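Local structure of 2,5-dihydroxypyridine 5,6-dioxygenase (7CUP) at residues 30-35 with 59-64; 131-136 with 188-193; 137-142 with 178-183. The protein catalyses the iron-dependent, dioxygenolytic cleavage of the 2,5-dihydroxypyridine ring between carbons 5 and 6, giving N-formylmaleamate in aerobic nicotinate degradation. All blocks are in the same frame, centred on the assembly; numbering follows the deposited sequence.

Interaction 1: 30-35 with 59-64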
loop_
_atom_site.group_PDB
_atom_site.type_symbol
_atom_site.label_atom_id
_atom_site.label_comp_id
_atom_site.label_asym_id
_atom_site.label_seq_id
_atom_site.Cartn_x
_atom_site.Cartn_y
_atom_site.Cartn_z
ATOM N N LEU A 30 8.996 -1.531 -19.463
ATOM C CA LEU A 30 10.200 -1.834 -18.651
ATOM C C LEU A 30 10.184 -0.964 -17.395
ATOM O O LEU A 30 10.019 0.281 -17.505
ATOM C CB LEU A 30 11.439 -1.548 -19.478
ATOM C CG LEU A 30 12.737 -1.706 -18.700
ATOM C CD1 LEU A 30 12.897 -3.127 -18.150
ATOM C CD2 LEU A 30 13.897 -1.299 -19.575
ATOM N N LYS A 31 10.313 -1.593 -16.243
ATOM C CA LYS A 31 10.287 -0.848 -14.957
ATOM C C LYS A 31 11.277 -1.461 -13.971
ATOM O O LYS A 31 11.721 -2.592 -14.194
ATOM C CB LYS A 31 8.876 -0.867 -14.351
ATOM C CG LYS A 31 8.327 -2.254 -14.076
ATOM C CD LYS A 31 6.996 -2.228 -13.379
ATOM C CE LYS A 31 6.528 -3.594 -12.950
ATOM N NZ LYS A 31 5.332 -3.460 -12.093
ATOM N N SER A 32 11.558 -0.719 -12.901
ATOM C CA SER A 32 12.328 -1.169 -11.714
ATOM C C SER A 32 11.618 -0.649 -10.460
ATOM O O SER A 32 10.547 -0.085 -10.615
ATOM C CB SER A 32 13.776 -0.711 -11.815
ATOM O OG SER A 32 14.578 -1.359 -10.832
ATOM N N HIS A 33 12.153 -0.859 -9.253
ATOM C CA HIS A 33 11.387 -0.549 -8.008
ATOM C C HIS A 33 11.113 0.964 -7.899
ATOM O O HIS A 33 10.115 1.352 -7.314
ATOM C CB HIS A 33 12.119 -1.054 -6.769
ATOM C CG HIS A 33 13.250 -0.177 -6.365
ATOM N ND1 HIS A 33 14.558 -0.464 -6.729
ATOM C CD2 HIS A 33 13.291 0.956 -5.632
ATOM C CE1 HIS A 33 15.348 0.486 -6.238
ATOM N NE2 HIS A 33 14.595 1.368 -5.578
ATOM N N TYR A 34 11.941 1.808 -8.507
ATOM C CA TYR A 34 11.844 3.280 -8.405
ATOM C C TYR A 34 10.984 3.884 -9.526
ATOM O O TYR A 34 10.844 5.115 -9.546
ATOM C CB TYR A 34 13.259 3.858 -8.421
ATOM C CG TYR A 34 14.093 3.441 -9.612
ATOM C CD1 TYR A 34 14.081 4.198 -10.776
ATOM C CD2 TYR A 34 14.917 2.316 -9.580
ATOM C CE1 TYR A 34 14.847 3.846 -11.876
ATOM C CE2 TYR A 34 15.733 1.994 -10.654
ATOM C CZ TYR A 34 15.660 2.732 -11.818
ATOM O OH TYR A 34 16.413 2.423 -12.917
ATOM N N SER A 35 10.393 3.089 -10.414
ATOM C CA SER A 35 9.559 3.586 -11.537
ATOM C C SER A 35 8.235 4.123 -10.985
ATOM O O SER A 35 7.715 3.529 -10.046
ATOM C CB SER A 35 9.299 2.500 -12.542
ATOM O OG SER A 35 10.507 2.102 -13.175
ATOM N N LEU A 59 13.196 -5.211 -13.866
ATOM C CA LEU A 59 14.608 -5.522 -13.560
ATOM C C LEU A 59 14.917 -5.023 -12.150
ATOM O O LEU A 59 14.476 -3.949 -11.752
ATOM C CB LEU A 59 15.492 -4.813 -14.586
ATOM C CG LEU A 59 15.288 -5.230 -16.042
ATOM C CD1 LEU A 59 16.295 -4.571 -16.943
ATOM C CD2 LEU A 59 15.383 -6.733 -16.181
ATOM N N PRO A 60 15.746 -5.760 -11.395
ATOM C CA PRO A 60 16.385 -5.225 -10.198
ATOM C C PRO A 60 17.186 -3.965 -10.544
ATOM O O PRO A 60 17.826 -3.923 -11.616
ATOM C CB PRO A 60 17.373 -6.341 -9.783
ATOM C CG PRO A 60 16.867 -7.601 -10.457
ATOM C CD PRO A 60 16.213 -7.111 -11.729
ATOM N N ALA A 61 17.107 -2.964 -9.674
ATOM C CA ALA A 61 17.862 -1.700 -9.785
ATOM C C ALA A 61 19.347 -2.018 -9.828
ATOM O O ALA A 61 19.824 -2.839 -8.995
ATOM C CB ALA A 61 17.551 -0.795 -8.629
ATOM N N PHE A 62 20.056 -1.368 -10.733
ATOM C CA PHE A 62 21.527 -1.468 -10.823
ATOM C C PHE A 62 22.122 -0.296 -10.052
ATOM O O PHE A 62 21.689 0.822 -10.323
ATOM C CB PHE A 62 21.996 -1.472 -12.275
ATOM C CG PHE A 62 23.459 -1.824 -12.391
ATOM C CD1 PHE A 62 23.872 -3.152 -12.358
ATOM C CD2 PHE A 62 24.435 -0.835 -12.467
ATOM C CE1 PHE A 62 25.218 -3.478 -12.432
ATOM C CE2 PHE A 62 25.786 -1.161 -12.530
ATOM C CZ PHE A 62 26.172 -2.480 -12.524
ATOM N N ASN A 63 23.059 -0.539 -9.137
ATOM C CA ASN A 63 23.630 0.581 -8.366
ATOM C C ASN A 63 25.069 0.848 -8.807
ATOM O O ASN A 63 25.835 -0.089 -8.996
ATOM C CB ASN A 63 23.569 0.365 -6.866
ATOM C CG ASN A 63 23.815 1.659 -6.118
ATOM O OD1 ASN A 63 23.103 2.664 -6.334
ATOM N ND2 ASN A 63 24.843 1.641 -5.277
ATOM N N HIS A 64 25.398 2.123 -8.942
ATOM C CA HIS A 64 26.782 2.637 -9.049
ATOM C C HIS A 64 27.219 3.126 -7.669
ATOM O O HIS A 64 26.772 4.179 -7.208
ATOM C CB HIS A 64 26.772 3.692 -10.148
ATOM C CG HIS A 64 26.377 3.153 -11.480
ATOM N ND1 HIS A 64 25.113 3.360 -12.010
ATOM C CD2 HIS A 64 27.064 2.418 -12.383
ATOM C CE1 HIS A 64 25.050 2.815 -13.206
ATOM N NE2 HIS A 64 26.233 2.220 -13.451
HETATM O O HOH W 1 15.089 -3.173 -7.560
HETATM O O HOH W 2 18.934 0.814 -12.591
#
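K31 and L59 join the backbones of 30-35 and 59-64 near the C-terminal ends of the neighbouring parallel strands 26-31 and 53-58: L59 N donates to K31 O (3.0 Å, 157° at the hydrogen). Helix 37-49 connects the two strands, so the contact lies at the C-terminal edge of a beta-alpha-beta crossover. The CA atoms of S32 and L59 stand 5.2 Å apart there. Past this point 30-35 folds into a type I beta turn from S32 to S35, whereas 59-64 leads off without regular structure. The S35 hydroxyl accepts from S32 N at the mouth of the turn.

S32 carries the polar part of the contact. With OG swung away from its own backbone N (chi1 -168°), the hydroxyl donates to L59 O at 2.8 Å, tilted 21° from the carbonyl plane. The K31-L59 bond is thus followed at once by a side-chain bond to the same residue. Losing the hydroxyl, as with an alanine here, is likely to leave L59 O without this donor and the start of 59-64 less firmly tied to the turn. Further on, the A61 methyl sits at the edges of two rings, 3.5 Å from H33 CE1 and 3.9 Å from Y34 CE2; both rings reach it because their CG atoms lie between backbone N and carbonyl carbon. On the sheet side, L30 CD1 packs 3.8 Å from L59 CG, under cover of helix 85-92.

Two waters bridge the segments, one from H33 ND1 to A61 N, the other from Y34 OH to F62 N; Y34 OH is also bonded to M101 O. P2 of a second subunit packs on Y34 and A61, and Y55 of a third on L59. The chemistry thus divides: an apolar leucine pair beside the sheet, then hydroxyl and water links that serve L59 O, A61 N and F62 N.

Interaction 2: 131-136 with 188-193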
loop_
_atom_site.group_PDB
_atom_site.type_symbol
_atom_site.label_atom_id
_atom_site.label_comp_id
_atom_site.label_asym_id
_atom_site.label_seq_id
_atom_site.Cartn_x
_atom_site.Cartn_y
_atom_site.Cartn_z
ATOM N N ARG A 131 2.818 18.979 -20.493
ATOM C CA ARG A 131 3.211 20.322 -20.985
ATOM C C ARG A 131 4.004 20.187 -22.295
ATOM O O ARG A 131 3.893 21.090 -23.105
ATOM C CB ARG A 131 4.018 21.064 -19.914
ATOM C CG ARG A 131 4.451 22.471 -20.309
ATOM C CD ARG A 131 4.922 23.292 -19.121
ATOM N NE ARG A 131 5.863 22.629 -18.208
ATOM C CZ ARG A 131 7.168 22.538 -18.395
ATOM N NH1 ARG A 131 7.720 22.981 -19.516
ATOM N NH2 ARG A 131 7.916 21.953 -17.483
ATOM N N MET A 132 4.826 19.135 -22.466
ATOM C CA MET A 132 5.564 18.890 -23.732
ATOM C C MET A 132 5.037 17.612 -24.419
ATOM O O MET A 132 5.823 16.860 -24.959
ATOM C CB MET A 132 7.071 18.840 -23.470
ATOM C CG MET A 132 7.578 20.167 -23.018
ATOM S SD MET A 132 9.280 20.180 -22.532
ATOM C CE MET A 132 9.176 19.614 -20.828
ATOM N N LEU A 133 3.731 17.397 -24.408
ATOM C CA LEU A 133 3.093 16.260 -25.130
ATOM C C LEU A 133 3.498 16.329 -26.602
ATOM O O LEU A 133 3.345 17.372 -27.241
ATOM C CB LEU A 133 1.580 16.379 -24.997
ATOM C CG LEU A 133 0.801 15.197 -25.552
ATOM C CD1 LEU A 133 1.006 13.966 -24.685
ATOM C CD2 LEU A 133 -0.667 15.566 -25.659
ATOM N N PRO A 134 4.107 15.263 -27.150
ATOM C CA PRO A 134 4.673 15.332 -28.498
ATOM C C PRO A 134 3.646 15.568 -29.629
ATOM O O PRO A 134 2.488 15.170 -29.512
ATOM C CB PRO A 134 5.389 13.985 -28.655
ATOM C CG PRO A 134 5.635 13.519 -27.246
ATOM C CD PRO A 134 4.455 14.021 -26.450
ATOM N N THR A 135 4.101 16.258 -30.688
ATOM C CA THR A 135 3.328 16.624 -31.911
ATOM C C THR A 135 4.103 16.190 -33.162
ATOM O O THR A 135 5.339 16.191 -33.135
ATOM C CB THR A 135 2.997 18.125 -31.956
ATOM O OG1 THR A 135 4.198 18.897 -32.050
ATOM C CG2 THR A 135 2.162 18.577 -30.776
ATOM N N GLU A 136 3.386 15.787 -34.206
ATOM C CA GLU A 136 3.935 15.594 -35.578
ATOM C C GLU A 136 4.691 16.862 -35.998
ATOM O O GLU A 136 5.737 16.746 -36.611
ATOM C CB GLU A 136 2.791 15.249 -36.533
ATOM C CG GLU A 136 1.981 14.050 -36.052
ATOM C CD GLU A 136 1.202 13.238 -37.079
ATOM O OE1 GLU A 136 1.830 12.667 -37.974
ATOM O OE2 GLU A 136 -0.022 13.122 -36.930
ATOM N N ASP A 188 13.758 7.347 -28.713
ATOM C CA ASP A 188 13.381 8.762 -28.458
ATOM C C ASP A 188 12.853 8.889 -27.031
ATOM O O ASP A 188 12.753 7.862 -26.323
ATOM C CB ASP A 188 12.410 9.278 -29.516
ATOM C CG ASP A 188 12.534 10.766 -29.820
ATOM O OD1 ASP A 188 12.780 11.556 -28.867
ATOM O OD2 ASP A 188 12.337 11.147 -31.022
ATOM N N HIS A 189 12.633 10.128 -26.602
ATOM C CA HIS A 189 12.367 10.475 -25.188
ATOM C C HIS A 189 11.175 11.405 -25.175
ATOM O O HIS A 189 11.281 12.475 -25.777
ATOM C CB HIS A 189 13.599 11.168 -24.614
ATOM C CG HIS A 189 13.526 11.460 -23.154
ATOM N ND1 HIS A 189 14.532 12.149 -22.507
ATOM C CD2 HIS A 189 12.572 11.218 -22.231
ATOM C CE1 HIS A 189 14.213 12.254 -21.231
ATOM N NE2 HIS A 189 13.030 11.706 -21.043
ATOM N N TRP A 190 10.066 10.972 -24.594
ATOM C CA TRP A 190 8.964 11.881 -24.255
ATOM C C TRP A 190 9.221 12.457 -22.863
ATOM O O TRP A 190 9.196 11.683 -21.906
ATOM C CB TRP A 190 7.685 11.079 -24.331
ATOM C CG TRP A 190 6.489 11.806 -23.819
ATOM C CD1 TRP A 190 6.290 13.149 -23.647
ATOM C CD2 TRP A 190 5.303 11.159 -23.398
ATOM N NE1 TRP A 190 5.029 13.366 -23.162
ATOM C CE2 TRP A 190 4.410 12.164 -22.993
ATOM C CE3 TRP A 190 4.944 9.816 -23.297
ATOM C CZ2 TRP A 190 3.130 11.863 -22.535
ATOM C CZ3 TRP A 190 3.679 9.522 -22.844
ATOM C CH2 TRP A 190 2.788 10.533 -22.490
ATOM N N PRO A 191 9.538 13.769 -22.678
ATOM C CA PRO A 191 9.544 14.807 -23.712
ATOM C C PRO A 191 10.925 15.223 -24.241
ATOM O O PRO A 191 11.924 14.959 -23.574
ATOM C CB PRO A 191 9.041 16.000 -22.904
ATOM C CG PRO A 191 9.771 15.846 -21.581
ATOM C CD PRO A 191 9.947 14.354 -21.395
ATOM N N SER A 192 10.965 15.885 -25.405
ATOM C CA SER A 192 12.218 16.388 -26.020
ATOM C C SER A 192 11.867 17.422 -27.095
ATOM O O SER A 192 10.988 18.264 -26.830
ATOM C CB SER A 192 13.093 15.248 -26.511
ATOM O OG SER A 192 12.434 14.429 -27.480
ATOM N N GLY A 193 12.548 17.395 -28.247
ATOM C CA GLY A 193 12.444 18.480 -29.241
ATOM C C GLY A 193 13.771 19.191 -29.438
ATOM O O GLY A 193 13.796 20.408 -29.279
HETATM O O HOH W 3 8.059 16.166 -26.406
#
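P134 lies over the indole of W190 in a CH-pi contact, at the place where the loop between helices 126-131 and 136-151 meets the chain leaving strand 187-189, an outermost strand of the parallel five-stranded sheet. P134 CD stands 3.6 Å from the centroid of the five-membered ring and 24° off its normal, so a ring CH2 rests on the face, shifted toward the NE1 side. The proline and the indole cross at about a right angle.

W190 holds its CG anti to the backbone N (chi1 171°), which carries the indole across to 131-136, and NE1 donates to L129 O of helix 126-131, which helps to hold the ring's rotation. Although the CB of L133 starts off away from 188-193, the branch returns alongside the indole, and CD1 comes to 3.7 Å from W190 CZ2. F12 and V15 of helix 5-18 also pack on the indole.

The second half of the contact pairs M132 with P191, whose peptide bond with W190 is cis. M132 CB is 3.5 Å from P191 CB; the methionine chain bends at its third torsion (-84°), bringing CE to 3.9 Å from P191 CG. Backbone polar groups are joined through solvent rather than directly. M132, the first residue to leave helical angles after helix 126-131, accepts at its carbonyl O from a water 2.8 Å away, and that same water takes the S192 N-H at 3.1 Å.

Interaction 3: 137-142 with 178-183; sequences DDKRRV and YGYADE
K139 and Y178 lie side by side and point the same way, the aliphatic chain of the lysine running over one face of the phenol. K139 CG is centred on that face, 3.3 Å from the ring centroid and 3° off its normal, in a CH-pi contact; farther along, CE passes 3.4 Å from Y178 OH. Y180 crosses the lysine at about a right angle, its OH 3.2 Å from K139 CD. The chain owes this path to an anti first torsion (chi1 -173°) and full extension beyond CG, which carries NZ past the hydroxyl end of the tyrosine. There it forms a short salt bridge with D182, NZ to OD2 2.5 Å, using the syn lone pair of the carboxylate, while E183 OE1 makes a long, weaker ion pair.

K139 projects from the first turns of helix 136-151, and its partners all come from the loop between strands 175-177 and 187-189, so the salt-bridge network of K139, D182 and E183 pins helix to loop. V142, one turn on, adds CG2 at 4.3 Å from Y178 CB.

The second shell sets the acceptors. Y178 OH donates to D182 OD1 at 2.6 Å, in the plane of its own ring, which probably helps to hold the carboxylate with OD2 toward the lysine; R20 shares OD2, and the added positive charge would probably favour an ionised aspartate. Y178 sets its CE1 edge over the centre of one face of the Y180 ring, which also touches P134. At the other end of the contact a water donates to both D138 OD2 (2.6 Å) and Y178 O. D138 is gripped in turn by R273 through OD2 and by R141 NH2 through OD1, and D138 N donates to T135 OG1, T135 being the N-cap residue of helix 136-151.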
loop_
_atom_site.group_PDB
_atom_site.type_symbol
_atom_site.label_atom_id
_atom_site.label_comp_id
_atom_site.label_asym_id
_atom_site.label_seq_id
_atom_site.Cartn_x
_atom_site.Cartn_y
_atom_site.Cartn_z
ATOM N N ASP A 137 4.191 18.032 -35.624
ATOM C CA ASP A 137 4.806 19.331 -35.995
ATOM C C ASP A 137 6.181 19.449 -35.330
ATOM O O ASP A 137 7.123 19.942 -36.002
ATOM C CB ASP A 137 3.850 20.483 -35.696
ATOM C CG ASP A 137 3.966 21.582 -36.740
ATOM O OD1 ASP A 137 4.598 22.618 -36.413
ATOM O OD2 ASP A 137 3.481 21.364 -37.889
ATOM N N ASP A 138 6.340 18.978 -34.084
ATOM C CA ASP A 138 7.675 19.006 -33.442
ATOM C C ASP A 138 8.638 18.192 -34.316
ATOM O O ASP A 138 9.769 18.629 -34.511
ATOM C CB ASP A 138 7.647 18.508 -31.988
ATOM C CG ASP A 138 7.088 19.521 -30.988
ATOM O OD1 ASP A 138 6.835 20.685 -31.388
ATOM O OD2 ASP A 138 6.876 19.138 -29.809
ATOM N N LYS A 139 8.243 16.998 -34.730
ATOM C CA LYS A 139 9.091 16.089 -35.547
ATOM C C LYS A 139 9.491 16.801 -36.846
ATOM O O LYS A 139 10.694 16.756 -37.209
ATOM C CB LYS A 139 8.342 14.804 -35.891
ATOM C CG LYS A 139 9.211 13.774 -36.585
ATOM C CD LYS A 139 8.426 12.729 -37.311
ATOM C CE LYS A 139 9.322 11.753 -38.026
ATOM N NZ LYS A 139 8.531 10.572 -38.444
ATOM N N ARG A 140 8.513 17.414 -37.507
ATOM C CA ARG A 140 8.745 18.144 -38.780
ATOM C C ARG A 140 9.870 19.170 -38.562
ATOM O O ARG A 140 10.862 19.152 -39.339
ATOM C CB ARG A 140 7.442 18.772 -39.295
ATOM C CG ARG A 140 7.585 19.441 -40.658
ATOM C CD ARG A 140 6.400 20.283 -41.084
ATOM N NE ARG A 140 6.014 21.327 -40.130
ATOM C CZ ARG A 140 6.677 22.464 -39.914
ATOM N NH1 ARG A 140 7.800 22.741 -40.554
ATOM N NH2 ARG A 140 6.232 23.319 -39.018
ATOM N N ARG A 141 9.748 20.017 -37.537
ATOM C CA ARG A 141 10.695 21.134 -37.288
ATOM C C ARG A 141 12.086 20.558 -37.000
ATOM O O ARG A 141 13.088 21.090 -37.519
ATOM C CB ARG A 141 10.177 22.043 -36.170
ATOM C CG ARG A 141 8.902 22.792 -36.538
ATOM C CD ARG A 141 8.449 23.858 -35.541
ATOM N NE ARG A 141 8.233 23.260 -34.224
ATOM C CZ ARG A 141 9.141 23.244 -33.244
ATOM N NH1 ARG A 141 10.313 23.830 -33.401
ATOM N NH2 ARG A 141 8.886 22.631 -32.100
ATOM N N VAL A 142 12.162 19.483 -36.224
ATOM C CA VAL A 142 13.462 18.875 -35.803
ATOM C C VAL A 142 14.169 18.229 -37.009
ATOM O O VAL A 142 15.430 18.300 -37.070
ATOM C CB VAL A 142 13.250 17.867 -34.660
ATOM C CG1 VAL A 142 14.485 17.011 -34.404
ATOM C CG2 VAL A 142 12.782 18.579 -33.398
ATOM N N TYR A 178 12.502 14.004 -30.930
ATOM C CA TYR A 178 11.229 14.748 -31.183
ATOM C C TYR A 178 10.051 14.137 -30.401
ATOM O O TYR A 178 8.894 14.591 -30.588
ATOM C CB TYR A 178 10.878 14.825 -32.684
ATOM C CG TYR A 178 10.926 13.523 -33.466
ATOM C CD1 TYR A 178 9.900 12.588 -33.377
ATOM C CD2 TYR A 178 11.963 13.237 -34.346
ATOM C CE1 TYR A 178 9.923 11.395 -34.083
ATOM C CE2 TYR A 178 11.996 12.047 -35.068
ATOM C CZ TYR A 178 10.976 11.117 -34.943
ATOM O OH TYR A 178 10.964 9.944 -35.668
ATOM N N GLY A 179 10.304 13.160 -29.523
ATOM C CA GLY A 179 9.352 12.800 -28.452
ATOM C C GLY A 179 8.609 11.492 -28.667
ATOM O O GLY A 179 7.772 11.145 -27.811
ATOM N N TYR A 180 8.840 10.767 -29.764
ATOM C CA TYR A 180 8.085 9.511 -30.014
ATOM C C TYR A 180 8.941 8.565 -30.848
ATOM O O TYR A 180 9.911 9.037 -31.493
ATOM C CB TYR A 180 6.664 9.826 -30.501
ATOM C CG TYR A 180 6.484 10.565 -31.806
ATOM C CD1 TYR A 180 6.354 11.946 -31.853
ATOM C CD2 TYR A 180 6.351 9.874 -33.011
ATOM C CE1 TYR A 180 6.153 12.615 -33.052
ATOM C CE2 TYR A 180 6.130 10.534 -34.216
ATOM C CZ TYR A 180 6.027 11.911 -34.243
ATOM O OH TYR A 180 5.803 12.543 -35.436
ATOM N N ALA A 181 8.658 7.258 -30.737
ATOM C CA ALA A 181 9.428 6.154 -31.341
ATOM C C ALA A 181 8.620 5.463 -32.445
ATOM O O ALA A 181 8.164 4.320 -32.210
ATOM C CB ALA A 181 9.826 5.179 -30.276
ATOM N N ASP A 182 8.521 6.123 -33.607
ATOM C CA ASP A 182 7.661 5.757 -34.764
ATOM C C ASP A 182 8.429 4.852 -35.733
ATOM O O ASP A 182 7.814 4.039 -36.386
ATOM C CB ASP A 182 7.067 6.990 -35.466
ATOM C CG ASP A 182 8.084 8.017 -35.925
ATOM O OD1 ASP A 182 9.151 8.124 -35.289
ATOM O OD2 ASP A 182 7.776 8.724 -36.898
ATOM N N GLU A 183 9.737 4.919 -35.791
ATOM C CA GLU A 183 10.476 4.143 -36.800
ATOM C C GLU A 183 11.170 2.960 -36.157
ATOM O O GLU A 183 11.591 3.013 -35.011
ATOM C CB GLU A 183 11.440 5.083 -37.502
ATOM C CG GLU A 183 10.704 5.977 -38.469
ATOM C CD GLU A 183 11.647 6.945 -39.125
ATOM O OE1 GLU A 183 11.227 8.103 -39.340
ATOM O OE2 GLU A 183 12.817 6.535 -39.359
HETATM O O HOH W 4 7.719 16.757 -29.126
#

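Overall arrangement
Interactions 2 and 3 are neighbours, with centres 8 Å apart, and share the ground around strand 187-189. They touch directly: D188 OD2 lies 2.9 Å from Y178 N and D188 OD1 3.0 Å from G179 N, both probable hydrogen bonds. In sequence 137-142 follows 131-136, and 178-183 precedes 188-193, so interaction 3 falls within the chain span that interaction 2 closes. Interaction 1 comes earlier in the chain and stands apart, its centre 24 Å from that of interaction 2 and 28 Å from that of interaction 3. It reaches the same parallel sheet as interaction 2. All three lie away from the iron site of H265, S302, H318 and D320.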